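Local coordinates for protein RsfP (PDB 4GLJ) that probably catalyses the phosphate-dependent cleavage of methylthioadenosine to adenine and methylthioribose 1-phosphate, and also binds rhodamine B, at residues A[62-67]-A[198-203]; A[44-49]-A[74-79]; A[93-98]-A[212-217]; A[118-123]-A[170-175]. All coordinates share one frame; numbering follows the deposited sequence.

Contact 1 of 4, residues A[62-67]-A[198-203]. With RHB (N-[9-(2-carboxyphenyl)-6-(diethylamino)-3H-xanthen-3-ylidene]-N-ethylethanaminium), chain B; PO4 (phosphate ion), chain D.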
# COMPACT_ATOMS: atom_id res chain seq x y z
N LEU A 62 18.72 -20.56 -5.62
CA LEU A 62 18.62 -19.67 -4.43
C LEU A 62 17.28 -20.04 -3.74
O LEU A 62 16.24 -20.03 -4.40
CB LEU A 62 18.62 -18.21 -4.88
CG LEU A 62 18.40 -17.16 -3.77
CD1 LEU A 62 19.27 -17.56 -2.58
CD2 LEU A 62 18.85 -15.80 -4.28
N THR A 63 17.32 -20.43 -2.46
CA THR A 63 16.08 -20.71 -1.70
C THR A 63 15.58 -19.42 -1.21
O THR A 63 16.22 -18.82 -0.35
CB THR A 63 16.37 -21.53 -0.44
OG1 THR A 63 17.11 -22.67 -0.84
CG2 THR A 63 15.07 -21.98 0.17
N ARG A 64 14.44 -18.95 -1.76
CA ARG A 64 13.95 -17.65 -1.40
C ARG A 64 13.75 -17.40 0.15
O ARG A 64 14.07 -16.30 0.69
CB ARG A 64 12.60 -17.47 -2.17
CG ARG A 64 12.01 -16.14 -1.89
CD ARG A 64 10.70 -15.92 -2.61
NE ARG A 64 10.79 -15.97 -4.08
CZ ARG A 64 10.25 -16.88 -4.89
NH1 ARG A 64 9.65 -17.97 -4.43
NH2 ARG A 64 10.39 -16.74 -6.23
N HIS A 65 13.22 -18.41 0.84
CA HIS A 65 12.90 -18.27 2.29
C HIS A 65 14.01 -18.62 3.21
O HIS A 65 13.83 -18.52 4.41
CB HIS A 65 11.66 -19.07 2.65
CG HIS A 65 10.40 -18.54 2.00
ND1 HIS A 65 9.75 -17.46 2.45
CD2 HIS A 65 9.74 -18.93 0.84
CE1 HIS A 65 8.66 -17.20 1.68
NE2 HIS A 65 8.67 -18.09 0.67
N GLY A 66 15.18 -18.92 2.65
CA GLY A 66 16.37 -19.39 3.38
C GLY A 66 16.28 -20.83 3.82
O GLY A 66 15.22 -21.46 3.72
N GLN A 67 17.38 -21.35 4.36
CA GLN A 67 17.32 -22.68 4.94
C GLN A 67 16.36 -22.77 6.12
O GLN A 67 16.21 -21.83 6.94
CB GLN A 67 18.72 -23.24 5.25
CG GLN A 67 18.83 -24.75 4.95
CD GLN A 67 18.10 -25.17 3.66
OE1 GLN A 67 17.02 -25.80 3.70
NE2 GLN A 67 18.68 -24.80 2.50
N MET A 198 2.82 -14.26 -2.51
CA MET A 198 3.32 -13.18 -1.61
C MET A 198 4.72 -12.75 -1.98
O MET A 198 5.30 -11.89 -1.28
CB MET A 198 3.28 -13.67 -0.15
CG MET A 198 1.86 -14.07 0.30
SD MET A 198 1.85 -14.50 2.04
CE MET A 198 0.14 -14.91 2.23
N THR A 199 5.31 -13.38 -3.01
CA THR A 199 6.78 -13.19 -3.15
C THR A 199 7.29 -12.64 -4.52
O THR A 199 8.44 -12.12 -4.57
CB THR A 199 7.56 -14.54 -2.91
OG1 THR A 199 7.02 -15.53 -3.83
CG2 THR A 199 7.38 -15.02 -1.52
N ASN A 200 6.51 -12.79 -5.60
CA ASN A 200 7.10 -12.49 -6.91
C ASN A 200 7.17 -10.99 -7.21
O ASN A 200 7.82 -10.59 -8.18
CB ASN A 200 6.44 -13.34 -8.01
CG ASN A 200 6.93 -14.83 -7.95
OD1 ASN A 200 7.17 -15.43 -8.97
ND2 ASN A 200 7.26 -15.35 -6.72
N MET A 201 6.60 -10.16 -6.34
CA MET A 201 6.90 -8.71 -6.28
C MET A 201 7.53 -8.44 -4.93
O MET A 201 6.99 -8.86 -3.92
CB MET A 201 5.63 -7.87 -6.48
CG MET A 201 5.06 -7.92 -7.90
SD MET A 201 6.13 -6.90 -8.97
CE MET A 201 5.27 -7.01 -10.53
N PRO A 202 8.66 -7.72 -4.88
CA PRO A 202 9.22 -6.90 -5.98
C PRO A 202 10.24 -7.67 -6.84
O PRO A 202 10.84 -7.06 -7.69
CB PRO A 202 9.92 -5.76 -5.23
CG PRO A 202 10.45 -6.49 -4.01
CD PRO A 202 9.29 -7.37 -3.58
N GLU A 203 10.34 -8.99 -6.63
CA GLU A 203 11.38 -9.82 -7.34
C GLU A 203 11.32 -9.60 -8.85
O GLU A 203 12.39 -9.37 -9.46
CB GLU A 203 11.16 -11.28 -7.01
CG GLU A 203 12.37 -12.17 -6.97
CD GLU A 203 12.00 -13.56 -6.49
OE1 GLU A 203 11.36 -14.31 -7.29
OE2 GLU A 203 12.25 -13.90 -5.29
O2 RHB B . 3.69 -24.70 7.52
C26 RHB B . 2.49 -24.72 7.84
C19 RHB B . 1.46 -24.00 7.03
C14 RHB B . 1.66 -23.41 5.78
C15 RHB B . 0.58 -22.79 5.17
C16 RHB B . -0.67 -22.74 5.75
C17 RHB B . -0.86 -23.31 6.98
C18 RHB B . 0.21 -23.94 7.60
C9 RHB B . 2.92 -23.35 4.97
C8 RHB B . 3.00 -22.27 3.94
C13 RHB B . 1.97 -21.36 3.76
C12 RHB B . 2.04 -20.34 2.80
C11 RHB B . 3.17 -20.20 2.02
N1 RHB B . 3.25 -19.23 1.01
C35 RHB B . 1.92 -19.28 0.38
C36 RHB B . 1.58 -20.76 0.24
C22 RHB B . 3.68 -17.83 1.32
C23 RHB B . 5.20 -17.70 1.20
C10 RHB B . 4.18 -21.14 2.20
C7 RHB B . 4.11 -22.15 3.16
O1 RHB B . 5.15 -23.03 3.31
C1 RHB B . 5.17 -24.05 4.21
C2 RHB B . 4.09 -24.27 5.07
C6 RHB B . 6.29 -24.87 4.26
C5 RHB B . 6.37 -25.91 5.15
C4 RHB B . 5.31 -26.15 6.02
C3 RHB B . 4.17 -25.33 5.98
N2 RHB B . 7.52 -26.72 5.15
C24 RHB B . 8.72 -25.98 5.59
C25 RHB B . 9.94 -26.64 4.98
C33 RHB B . 7.30 -27.94 5.96
C34 RHB B . 8.23 -29.03 5.45
O3 RHB B . 2.08 -25.37 8.82
P PO4 D . 6.77 -18.73 -2.33
O1 PO4 D . 5.97 -18.85 -1.07
O2 PO4 D . 6.72 -20.13 -2.89
O3 PO4 D . 6.05 -17.71 -3.14
O4 PO4 D . 8.22 -18.32 -2.10

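Contact 2 of 4, residues A[44-49]-A[74-79]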
# COMPACT_ATOMS: atom_id res chain seq x y z
N GLU A 44 23.04 -9.48 2.78
CA GLU A 44 23.17 -10.86 2.37
C GLU A 44 21.92 -11.37 1.68
O GLU A 44 20.79 -11.03 2.07
CB GLU A 44 23.46 -11.74 3.60
CG GLU A 44 24.65 -11.25 4.40
CD GLU A 44 25.17 -12.31 5.36
OE1 GLU A 44 24.40 -12.66 6.30
OE2 GLU A 44 26.33 -12.79 5.18
N PRO A 45 22.11 -12.23 0.65
CA PRO A 45 20.98 -12.94 0.07
C PRO A 45 20.33 -13.85 1.10
O PRO A 45 20.94 -14.02 2.18
CB PRO A 45 21.61 -13.83 -1.02
CG PRO A 45 22.92 -13.18 -1.27
CD PRO A 45 23.39 -12.61 0.04
N SER A 46 19.18 -14.44 0.74
CA SER A 46 18.41 -15.26 1.65
C SER A 46 19.22 -16.44 2.19
O SER A 46 19.02 -16.81 3.32
CB SER A 46 17.21 -15.81 0.98
OG SER A 46 16.29 -14.85 0.58
N ASP A 47 20.12 -17.00 1.39
CA ASP A 47 20.97 -18.12 1.82
C ASP A 47 22.16 -18.12 0.86
O ASP A 47 22.12 -17.40 -0.15
CB ASP A 47 20.14 -19.39 1.64
CG ASP A 47 20.79 -20.64 2.19
OD1 ASP A 47 21.80 -20.58 2.95
OD2 ASP A 47 20.26 -21.74 1.81
N ASP A 48 23.19 -18.92 1.14
CA ASP A 48 24.26 -19.16 0.18
C ASP A 48 23.63 -19.66 -1.13
O ASP A 48 22.69 -20.43 -1.10
CB ASP A 48 25.22 -20.22 0.71
CG ASP A 48 26.01 -19.75 1.92
OD1 ASP A 48 26.04 -18.53 2.22
OD2 ASP A 48 26.62 -20.59 2.58
N ILE A 49 24.06 -19.13 -2.25
CA ILE A 49 23.62 -19.61 -3.53
C ILE A 49 24.34 -20.93 -3.87
O ILE A 49 25.58 -21.06 -3.73
CB ILE A 49 23.84 -18.49 -4.54
CG1 ILE A 49 22.78 -17.40 -4.26
CG2 ILE A 49 23.73 -18.98 -5.98
CD1 ILE A 49 23.27 -16.05 -4.68
N SER A 74 7.53 -10.76 3.51
CA SER A 74 7.81 -9.35 3.67
C SER A 74 9.29 -9.11 3.97
O SER A 74 9.76 -8.05 3.69
CB SER A 74 7.01 -8.71 4.86
OG SER A 74 5.61 -8.88 4.67
N GLU A 75 10.03 -10.07 4.55
CA GLU A 75 11.36 -9.70 4.98
C GLU A 75 12.43 -10.36 4.06
O GLU A 75 13.63 -10.29 4.32
CB GLU A 75 11.58 -10.06 6.47
CG GLU A 75 11.59 -11.57 6.61
CD GLU A 75 11.61 -12.00 8.11
OE1 GLU A 75 12.00 -11.18 8.98
OE2 GLU A 75 11.31 -13.17 8.37
N VAL A 76 12.00 -11.02 2.99
CA VAL A 76 13.00 -11.62 2.09
C VAL A 76 13.91 -10.49 1.56
O VAL A 76 13.37 -9.43 1.12
CB VAL A 76 12.26 -12.34 0.99
CG1 VAL A 76 13.23 -12.72 -0.17
CG2 VAL A 76 11.60 -13.62 1.56
N PRO A 77 15.25 -10.70 1.50
CA PRO A 77 16.03 -9.60 1.00
C PRO A 77 16.04 -9.64 -0.56
O PRO A 77 17.06 -10.03 -1.23
CB PRO A 77 17.45 -9.92 1.57
CG PRO A 77 17.51 -11.45 1.49
CD PRO A 77 16.09 -11.89 1.81
N TYR A 78 14.95 -9.12 -1.15
CA TYR A 78 14.81 -9.23 -2.63
C TYR A 78 15.95 -8.54 -3.38
O TYR A 78 16.38 -9.09 -4.38
CB TYR A 78 13.46 -8.58 -3.03
CG TYR A 78 12.29 -9.40 -2.55
CD1 TYR A 78 11.90 -10.53 -3.21
CD2 TYR A 78 11.64 -9.03 -1.36
CE1 TYR A 78 10.84 -11.29 -2.72
CE2 TYR A 78 10.59 -9.80 -0.86
CZ TYR A 78 10.26 -10.93 -1.49
OH TYR A 78 9.23 -11.68 -1.04
N ARG A 79 16.37 -7.34 -2.98
CA ARG A 79 17.43 -6.63 -3.67
C ARG A 79 18.78 -7.33 -3.60
O ARG A 79 19.38 -7.51 -4.60
CB ARG A 79 17.56 -5.20 -3.14
CG ARG A 79 16.55 -4.19 -3.66
CD ARG A 79 16.72 -2.83 -3.02
NE ARG A 79 16.67 -2.94 -1.58
CZ ARG A 79 17.06 -2.02 -0.72
NH1 ARG A 79 17.51 -0.86 -1.11
NH2 ARG A 79 16.96 -2.29 0.54

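Contact 3 of 4, residues A[93-98]-A[212-217]. With PO4 (phosphate ion), chain D.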
# COMPACT_ATOMS: atom_id res chain seq x y z
N ILE A 93 16.12 -16.04 -15.12
CA ILE A 93 15.60 -16.57 -13.82
C ILE A 93 14.26 -17.25 -14.01
O ILE A 93 13.37 -16.69 -14.67
CB ILE A 93 15.39 -15.42 -12.76
CG1 ILE A 93 16.77 -14.86 -12.41
CG2 ILE A 93 14.69 -15.95 -11.50
CD1 ILE A 93 16.70 -13.59 -11.54
N VAL A 94 14.12 -18.44 -13.43
CA VAL A 94 12.84 -19.06 -13.25
C VAL A 94 12.54 -19.02 -11.75
O VAL A 94 13.20 -19.61 -10.94
CB VAL A 94 12.76 -20.53 -13.75
CG1 VAL A 94 11.34 -21.10 -13.52
CG2 VAL A 94 13.06 -20.55 -15.25
N SER A 95 11.44 -18.38 -11.41
CA SER A 95 10.98 -18.29 -10.01
C SER A 95 9.93 -19.41 -9.87
O SER A 95 9.01 -19.56 -10.69
CB SER A 95 10.21 -16.95 -9.84
OG SER A 95 9.23 -17.13 -8.79
N VAL A 96 10.06 -20.19 -8.85
CA VAL A 96 9.18 -21.29 -8.65
C VAL A 96 8.45 -21.02 -7.37
O VAL A 96 9.10 -20.95 -6.32
CB VAL A 96 9.93 -22.64 -8.57
CG1 VAL A 96 8.87 -23.73 -8.36
CG2 VAL A 96 10.78 -22.87 -9.85
N SER A 97 7.14 -20.76 -7.46
CA SER A 97 6.39 -20.22 -6.32
C SER A 97 5.06 -20.92 -6.03
O SER A 97 4.30 -21.23 -6.98
CB SER A 97 6.06 -18.78 -6.63
OG SER A 97 7.30 -18.15 -6.73
N ALA A 98 4.75 -21.09 -4.74
CA ALA A 98 3.50 -21.71 -4.33
C ALA A 98 2.46 -20.60 -4.42
O ALA A 98 2.74 -19.42 -4.02
CB ALA A 98 3.57 -22.23 -2.89
N ILE A 212 17.58 -8.84 -16.27
CA ILE A 212 17.54 -10.31 -16.26
C ILE A 212 16.14 -10.78 -16.64
O ILE A 212 15.16 -10.29 -16.08
CB ILE A 212 17.86 -10.87 -14.87
CG1 ILE A 212 19.23 -10.43 -14.37
CG2 ILE A 212 17.71 -12.40 -14.84
CD1 ILE A 212 19.53 -10.74 -12.88
N ALA A 213 16.05 -11.72 -17.56
CA ALA A 213 14.78 -12.23 -18.01
C ALA A 213 14.24 -13.08 -16.90
O ALA A 213 14.95 -13.85 -16.29
CB ALA A 213 14.96 -13.05 -19.32
N TYR A 214 12.96 -12.91 -16.61
CA TYR A 214 12.41 -13.46 -15.38
C TYR A 214 11.02 -13.92 -15.71
O TYR A 214 10.21 -13.17 -16.29
CB TYR A 214 12.35 -12.40 -14.28
CG TYR A 214 11.67 -12.82 -12.95
CD1 TYR A 214 10.25 -12.80 -12.85
CD2 TYR A 214 12.42 -13.11 -11.84
CE1 TYR A 214 9.60 -13.17 -11.68
CE2 TYR A 214 11.82 -13.50 -10.64
CZ TYR A 214 10.40 -13.50 -10.56
OH TYR A 214 9.79 -13.80 -9.34
N ALA A 215 10.73 -15.18 -15.35
CA ALA A 215 9.36 -15.69 -15.46
C ALA A 215 9.04 -16.64 -14.30
O ALA A 215 9.94 -17.07 -13.56
CB ALA A 215 9.05 -16.34 -16.83
N THR A 216 7.77 -16.99 -14.15
CA THR A 216 7.34 -17.68 -12.90
C THR A 216 6.70 -19.02 -13.28
O THR A 216 5.91 -19.09 -14.20
CB THR A 216 6.31 -16.81 -12.15
OG1 THR A 216 7.01 -15.62 -11.65
CG2 THR A 216 5.75 -17.57 -10.91
N LEU A 217 7.13 -20.06 -12.60
CA LEU A 217 6.40 -21.33 -12.61
C LEU A 217 5.61 -21.41 -11.24
O LEU A 217 6.20 -21.61 -10.18
CB LEU A 217 7.41 -22.49 -12.71
CG LEU A 217 6.84 -23.92 -12.60
CD1 LEU A 217 5.92 -24.16 -13.78
CD2 LEU A 217 7.96 -24.96 -12.58
P PO4 D . 6.77 -18.73 -2.33
O1 PO4 D . 5.97 -18.85 -1.07
O2 PO4 D . 6.72 -20.13 -2.89
O3 PO4 D . 6.05 -17.71 -3.14
O4 PO4 D . 8.22 -18.32 -2.10

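Contact 4 of 4, residues A[118-123]-A[170-175]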
# COMPACT_ATOMS: atom_id res chain seq x y z
N ILE A 118 0.04 -8.23 -10.63
CA ILE A 118 -0.43 -6.96 -10.06
C ILE A 118 0.27 -6.88 -8.69
O ILE A 118 0.19 -7.82 -7.92
CB ILE A 118 -1.96 -6.99 -9.86
CG1 ILE A 118 -2.70 -7.08 -11.27
CG2 ILE A 118 -2.31 -5.79 -8.97
CD1 ILE A 118 -4.21 -7.17 -11.27
N ASP A 119 0.99 -5.77 -8.43
CA ASP A 119 1.74 -5.63 -7.21
C ASP A 119 0.91 -4.95 -6.14
O ASP A 119 0.73 -3.74 -6.16
CB ASP A 119 3.01 -4.83 -7.44
CG ASP A 119 3.92 -4.81 -6.22
OD1 ASP A 119 3.60 -5.44 -5.19
OD2 ASP A 119 4.99 -4.15 -6.31
N MET A 120 0.34 -5.75 -5.24
CA MET A 120 -0.38 -5.21 -4.06
C MET A 120 0.47 -5.14 -2.79
O MET A 120 -0.07 -4.82 -1.74
CB MET A 120 -1.59 -6.11 -3.73
CG MET A 120 -2.59 -6.11 -4.89
SD MET A 120 -3.18 -4.49 -5.41
CE MET A 120 -3.86 -3.78 -3.93
N THR A 121 1.75 -5.45 -2.86
CA THR A 121 2.62 -5.41 -1.69
C THR A 121 2.75 -3.96 -1.22
O THR A 121 2.47 -3.05 -2.00
CB THR A 121 4.04 -5.96 -1.92
OG1 THR A 121 4.82 -5.12 -2.78
CG2 THR A 121 3.96 -7.48 -2.46
N LYS A 122 3.11 -3.78 0.04
CA LYS A 122 3.01 -2.47 0.70
C LYS A 122 4.32 -1.96 1.20
O LYS A 122 4.64 -0.74 1.10
CB LYS A 122 2.03 -2.62 1.87
CG LYS A 122 0.58 -2.94 1.40
CD LYS A 122 -0.26 -3.32 2.62
CE LYS A 122 -1.71 -3.74 2.20
NZ LYS A 122 -2.66 -3.71 3.33
N GLN A 123 5.10 -2.89 1.76
CA GLN A 123 6.23 -2.50 2.59
C GLN A 123 7.58 -2.97 2.12
O GLN A 123 8.51 -3.05 2.89
CB GLN A 123 5.96 -3.01 4.02
CG GLN A 123 4.82 -2.21 4.64
CD GLN A 123 4.13 -2.90 5.81
OE1 GLN A 123 4.73 -3.77 6.50
NE2 GLN A 123 2.87 -2.44 6.12
N THR A 170 -3.01 -14.04 -14.54
CA THR A 170 -2.54 -12.88 -13.76
C THR A 170 -2.29 -13.24 -12.30
O THR A 170 -3.20 -13.79 -11.66
CB THR A 170 -3.56 -11.73 -13.83
OG1 THR A 170 -3.60 -11.30 -15.18
CG2 THR A 170 -3.09 -10.58 -12.94
N TYR A 171 -1.06 -12.98 -11.81
CA TYR A 171 -0.61 -13.27 -10.42
C TYR A 171 -0.79 -12.00 -9.63
O TYR A 171 -0.20 -10.98 -9.95
CB TYR A 171 0.88 -13.65 -10.44
CG TYR A 171 1.64 -13.93 -9.12
CD1 TYR A 171 1.92 -12.90 -8.16
CD2 TYR A 171 2.17 -15.20 -8.87
CE1 TYR A 171 2.68 -13.17 -6.98
CE2 TYR A 171 2.95 -15.45 -7.70
CZ TYR A 171 3.18 -14.44 -6.77
OH TYR A 171 4.00 -14.78 -5.66
N VAL A 172 -1.58 -12.06 -8.54
CA VAL A 172 -1.65 -10.86 -7.69
C VAL A 172 -0.74 -11.16 -6.49
O VAL A 172 -0.86 -12.20 -5.87
CB VAL A 172 -3.10 -10.49 -7.26
CG1 VAL A 172 -3.75 -11.65 -6.54
CG2 VAL A 172 -3.05 -9.30 -6.27
N CYS A 173 0.15 -10.20 -6.15
CA CYS A 173 1.10 -10.39 -5.08
C CYS A 173 0.64 -9.54 -3.92
O CYS A 173 0.57 -8.34 -4.07
CB CYS A 173 2.47 -9.91 -5.49
SG CYS A 173 3.76 -10.60 -4.37
N ILE A 174 0.47 -10.16 -2.75
CA ILE A 174 0.03 -9.41 -1.58
C ILE A 174 1.17 -9.41 -0.58
O ILE A 174 2.17 -10.19 -0.69
CB ILE A 174 -1.26 -10.02 -0.97
CG1 ILE A 174 -1.01 -11.46 -0.43
CG2 ILE A 174 -2.45 -9.93 -1.97
CD1 ILE A 174 -2.12 -11.94 0.53
N GLU A 175 1.04 -8.54 0.41
CA GLU A 175 2.09 -8.34 1.40
C GLU A 175 2.23 -9.58 2.31
O GLU A 175 3.34 -9.97 2.59
CB GLU A 175 1.77 -7.08 2.25
CG GLU A 175 2.86 -6.72 3.27
CD GLU A 175 4.23 -6.56 2.56
OE1 GLU A 175 4.29 -5.74 1.62
OE2 GLU A 175 5.28 -7.22 2.90
O HOH W 1 -1.21 -6.66 0.15

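Contact 1 of 4, residues A[62-67]-A[198-203]
Arg64 meets Glu203 side-on, NE giving its hydrogen to OE2 of Glu203 (2.8 Å) in a practically straight bond of 179°, and NH2 giving one to OE1 of Glu203. The two flat groups lie nearly coplanar, 21° apart, which suits two bonds side by side. The Arg64 chain leaves opposite its own N (chi1 -179°), runs straight toward the start of helix 200-209 and bends only at chi3, which swings the guanidinium in beside the carboxylate. This is the tight part of the contact. CD of Arg64 sits 3.4 Å from CB of Thr199, while Thr199 OG1 and Asn200 ND2 lie over one guanidinium face; Asn200 is held by Thr216 and Ser95, and Tyr214 OH also bonds to Glu203 OE1, the oxygen held by Arg64 NH2. His65 packs more loosely, its NE2 coming only within 4.0 Å of CG2 of Thr199. Between them sits a phosphate, whose O4 accepts from Arg64 NH1 (2.8 Å) and from NE2 of His65 (also 2.8 Å); Thr199 OG1 lies unusually, and doubtfully, close to O3. Next to the phosphate, the dye's ethyl carbon C23 lies 3.5 Å from CE1 of His65, the looser, ligand-facing side of the contact. Although the ion probably came from the crystallisation liquor, Ser22 N and Ala98 N complete its shell, consistent with the phosphate site of a nucleoside phosphorylase.

Contact 2 of 4, residues A[44-49]-A[74-79]
Pro77 turns its ring toward the 44-49 loop and meets it with the CG-CD edge, CG 3.4 Å from the carbonyl O of Glu44 and CD 3.2 Å from OG of Ser46. The loop answers mostly with backbone: the side chains of Glu44 and Pro45 start off away from Pro77, and the Pro45 ring packs instead on Asn81 and Ala84 of the helix 78-87. No hydrogen bond crosses between the two segments, which touch by van der Waals contact alone. Ser46 is the side chain that comes nearest. Its OG, anti to the carbonyl carbon (chi1 -65°), stands next to the Pro77 ring and within 3.8 Å of CG1 of Val76, and it is satisfied by Arg64 O; the Ser46 N-H goes to Asn81 OD1. Val76 CG1 has a second neighbour behind it, lying 3.7 Å above the centre of the Tyr78 ring, so the Val76 methyl is held between hydroxyl and aromatic face. With a serine in place of Pro77, the ring edge against Glu44 O and Ser46 OG would be gone, and the turn would probably be freer to change its backbone angles. Round Pro77 the chain is closed by a weak bond from Tyr78 N to Val76 O (2.8 Å), an inverse gamma turn centred on the N-cap residue of helix 78-87.

Contact 3 of 4, residues A[93-98]-A[212-217]
Ser95 O is gripped twice by the neighbouring strand: Leu217 N donates to it at 2.7 Å, almost in line with the carbonyl (C=O...N 175°), and CA of Thr216 adds a C-H contact to the same Ser95 O at 3.3 Å. Four more backbone bonds continue the ladder, from Ile93 N to Ala213 O at one end to Ser97 N and Leu217 O (3.0 Å) at the other. This is a parallel pair in the central sheet of the phosphorylase fold, strand 92-101 beside strand 213-221, its short segments 27° apart. On one face Ile93, Ser95, Tyr214 and Thr216 gather. The Tyr214 ring, set off trans to the main-chain nitrogen (chi1 174°), leans over the neighbouring strand, from Ile93 on to Ser95, its CD2 3.7 Å from CG2 of Ile93 and its OH 3.2 Å from CB of Ser95. Ile93 CG1 also packs on CG2 of Ile212 (3.6 Å). The hydroxyls of Ser95 and Thr216 are satisfied by Asn200, and that of Tyr214 by Glu203. The opposite face, Val94, Ala215, Val96 and Leu217, is covered by helices 145-157 and 237-263. One residue after Ser97, Ala98 N donates to O2 of the bound phosphate (2.9 Å) in a nearly straight bond.

Contact 4 of 4, residues A[118-123]-A[170-175]
Glu175 reaches over to the loop after strand 111-119 and holds two of its amides with one oxygen. Its CB lies 4.2 Å from Lys122 N; CG stands anti to the backbone N (chi1 -176°), and the chain then bends at chi2 (55°), bringing the carboxylate up to the amides of Lys122 and Gln123. CD is equidistant from the N atoms of these two residues. At the tip, OE1 accepts from Lys122 N at 2.8 Å, met nearly along its C-O axis, and from Gln123 N at 3.0 Å, which comes from above the carboxylate plane. OE2 turns the other way, to a salt bridge with Arg124 and a bond to Ser74 OG. The Glu175 backbone N reaches the loop through a water, which donates to Met120 O.

Further back, strands 111-119 and 169-173 run parallel, with Cys173 N on Ile118 O (3.0 Å) and Met120 N on Cys173 O. At the strand end, Asp119 OD1 accepts from Thr121 N, which makes an Asx turn, and from OG1 of Thr121 as well, while CG2 of Thr121 rests 3.7 Å from SG of Cys173. Replacing Glu175 by an alanine is likely to leave the amides of Lys122 and Gln123 without an acceptor and Arg124 without its counter-charge, setting the loop free to shift. That loop belongs to the subunit interface, where Lys122 NZ bonds to Thr121 O and Asp119 O of the second subunit. The chemistry implies that two buried carboxylates, Asp119 (also salt-bridged to Lys205) and Glu175, are likely to steady the backbone that carries these intersubunit bonds.

From the N terminus, 44-49 opens contact 2, which 74-79 closes as a short loop holding strands 49-54 and 57-63. Contact 1 opens inside that loop, at 62-67, and does not close until 198-203, so contacts 1 and 2 cross. Contact 3 opens at 93-98, after contact 2 has closed, and ends last, at 212-217, thus crossing contact 1. Contact 4, 118-123 with 170-175, falls wholly within the spans of both contact 1 and contact 3. Contacts 3 and 4 pair strands of one sheet, contact 1 brings helix 200-209 to the end of strand 57-63, and contact 2 sets the loop before strand 49-54 against the start of helix 78-87.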